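Local coordinates for glucosamine--fructose-6-phosphate aminotransferase [isomerizing] (Francisella tularensis subsp. tularensis, PDB 3TBF), which probably makes glucosamine 6-phosphate from fructose 6-phosphate and glutamine, the SIS (sugar isomerase) domains being where the sugar takes up the amino group, at residues A[237-240]-A[241-245]. Sequence-based numbering, arbitrary orientation.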
loop_
_atom_site.group_PDB
_atom_site.type_symbol
_atom_site.label_atom_id
_atom_site.label_comp_id
_atom_site.label_asym_id
_atom_site.label_seq_id
_atom_site.Cartn_x
_atom_site.Cartn_y
_atom_site.Cartn_z
ATOM N N LEU A 237 -1.683 -4.699 12.700
ATOM C CA LEU A 237 -0.252 -4.616 12.874
ATOM C C LEU A 237 0.531 -5.647 12.048
ATOM O O LEU A 237 1.653 -5.385 11.699
ATOM C CB LEU A 237 0.080 -4.927 14.324
ATOM C CG LEU A 237 0.143 -3.774 15.304
ATOM C CD1 LEU A 237 0.010 -4.254 16.829
ATOM C CD2 LEU A 237 1.461 -3.088 14.999
ATOM N N TYR A 238 -0.038 -6.824 11.780
ATOM C CA TYR A 238 0.731 -7.952 11.223
ATOM C C TYR A 238 0.685 -7.961 9.706
ATOM O O TYR A 238 1.369 -8.771 9.049
ATOM C CB TYR A 238 0.238 -9.286 11.830
ATOM C CG TYR A 238 0.246 -9.157 13.326
ATOM C CD1 TYR A 238 1.405 -9.369 14.029
ATOM C CD2 TYR A 238 -0.867 -8.715 14.028
ATOM C CE1 TYR A 238 1.470 -9.145 15.410
ATOM C CE2 TYR A 238 -0.829 -8.508 15.413
ATOM C CZ TYR A 238 0.352 -8.711 16.086
ATOM O OH TYR A 238 0.440 -8.500 17.437
ATOM N N TYR A 239 -0.123 -7.054 9.140
ATOM C CA TYR A 239 -0.143 -6.885 7.714
ATOM C C TYR A 239 1.220 -6.397 7.263
ATOM O O TYR A 239 1.872 -7.083 6.473
ATOM C CB TYR A 239 -1.357 -6.045 7.200
ATOM C CG TYR A 239 -1.258 -5.585 5.752
ATOM C CD1 TYR A 239 -0.859 -6.459 4.751
ATOM C CD2 TYR A 239 -1.549 -4.270 5.391
ATOM C CE1 TYR A 239 -0.724 -6.036 3.399
ATOM C CE2 TYR A 239 -1.420 -3.831 4.044
ATOM C CZ TYR A 239 -1.004 -4.725 3.061
ATOM O OH TYR A 239 -0.890 -4.308 1.747
ATOM N N PRO A 240 1.708 -5.269 7.810
ATOM C CA PRO A 240 3.054 -4.840 7.436
ATOM C C PRO A 240 4.119 -5.865 7.775
ATOM O O PRO A 240 5.184 -5.903 7.141
ATOM C CB PRO A 240 3.270 -3.564 8.240
ATOM C CG PRO A 240 1.951 -3.092 8.726
ATOM C CD PRO A 240 0.983 -4.276 8.632
ATOM N N ILE A 241 3.907 -6.663 8.819
ATOM C CA ILE A 241 4.875 -7.703 9.131
ATOM C C ILE A 241 4.867 -8.752 8.004
ATOM O O ILE A 241 5.931 -9.237 7.598
ATOM C CB ILE A 241 4.572 -8.331 10.502
ATOM C CG1 ILE A 241 4.791 -7.286 11.623
ATOM C CG2 ILE A 241 5.374 -9.666 10.777
ATOM C CD1 ILE A 241 6.068 -6.588 11.584
ATOM N N ALA A 242 3.680 -9.087 7.488
ATOM C CA ALA A 242 3.565 -9.970 6.317
ATOM C C ALA A 242 4.243 -9.402 5.078
ATOM O O ALA A 242 4.925 -10.108 4.331
ATOM C CB ALA A 242 2.068 -10.306 6.017
ATOM N N ILE A 243 4.044 -8.116 4.848
ATOM C CA ILE A 243 4.694 -7.427 3.732
ATOM C C ILE A 243 6.195 -7.508 3.872
ATOM O O ILE A 243 6.898 -7.702 2.884
ATOM C CB ILE A 243 4.355 -5.961 3.733
ATOM C CG1 ILE A 243 2.888 -5.736 3.382
ATOM C CG2 ILE A 243 5.239 -5.182 2.727
ATOM C CD1 ILE A 243 2.564 -4.273 3.384
ATOM N N GLU A 244 6.708 -7.375 5.099
ATOM C CA GLU A 244 8.150 -7.481 5.289
ATOM C C GLU A 244 8.633 -8.887 5.066
ATOM O O GLU A 244 9.659 -9.078 4.460
ATOM C CB GLU A 244 8.569 -7.049 6.674
ATOM C CG GLU A 244 10.032 -7.253 6.939
ATOM C CD GLU A 244 10.954 -6.243 6.278
ATOM O OE1 GLU A 244 10.505 -5.450 5.439
ATOM O OE2 GLU A 244 12.170 -6.244 6.593
ATOM N N GLY A 245 7.912 -9.877 5.592
ATOM C CA GLY A 245 8.214 -11.267 5.253
ATOM C C GLY A 245 8.282 -11.535 3.746
ATOM O O GLY A 245 9.187 -12.206 3.265
#
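Tyr239 and Ile243, one turn apart at the start of helix 238-253, join in a CH-pi contact in the second SIS domain, where this helix is the crossover of the beta-alpha-beta unit between parallel strands 229-234 and 256-261. The CD1 methyl of Ile243 lies over one face of the Tyr239 ring, 3.9 Å from its centroid and displaced toward the hydroxyl-bearing end, where it comes within 3.6 Å of CZ. Two torsions bring the groups together: with chi1 at 167° the tyrosine places CG beside its own carbonyl carbon, on the side from which Ile243 approaches, while the isoleucine extends CD1 fully from CA (chi2 180°). Ile243 CG1 lies 3.6 Å from Tyr239 CE1, and both carbons of this branch brush the ring. Pro261 and Ala259 of strand 256-261 touch the tyrosine and the isoleucine, respectively, and pack this side of the helix on the sheet.

In the backbone, the carbonyls of Tyr238, Tyr239 and Pro240 accept i+4 hydrogen bonds from the amides of Ala242, Ile243 and Glu244. The middle bond, Ile243 N to Tyr239 O at 2.9 Å, is nearly collinear with the carbonyl and links the two residues whose side chains meet. Pro240 has no N-H to give, which costs little in the first turn, and its ring packs on Thr71 of helix 63-80 in the first SIS domain. Ile241 touches Thr341 of helix 335-355, so the turn packs against strand 256-261 and two other helices. Glu244 directs its carboxylate away from the turn to a salt bridge with Lys248 and hydrogen bonds with Thr64 and Asn67, also of the first domain. Near the helix start, Ile241 CG1 rests 3.7 Å from the carbonyl oxygen O of Leu237.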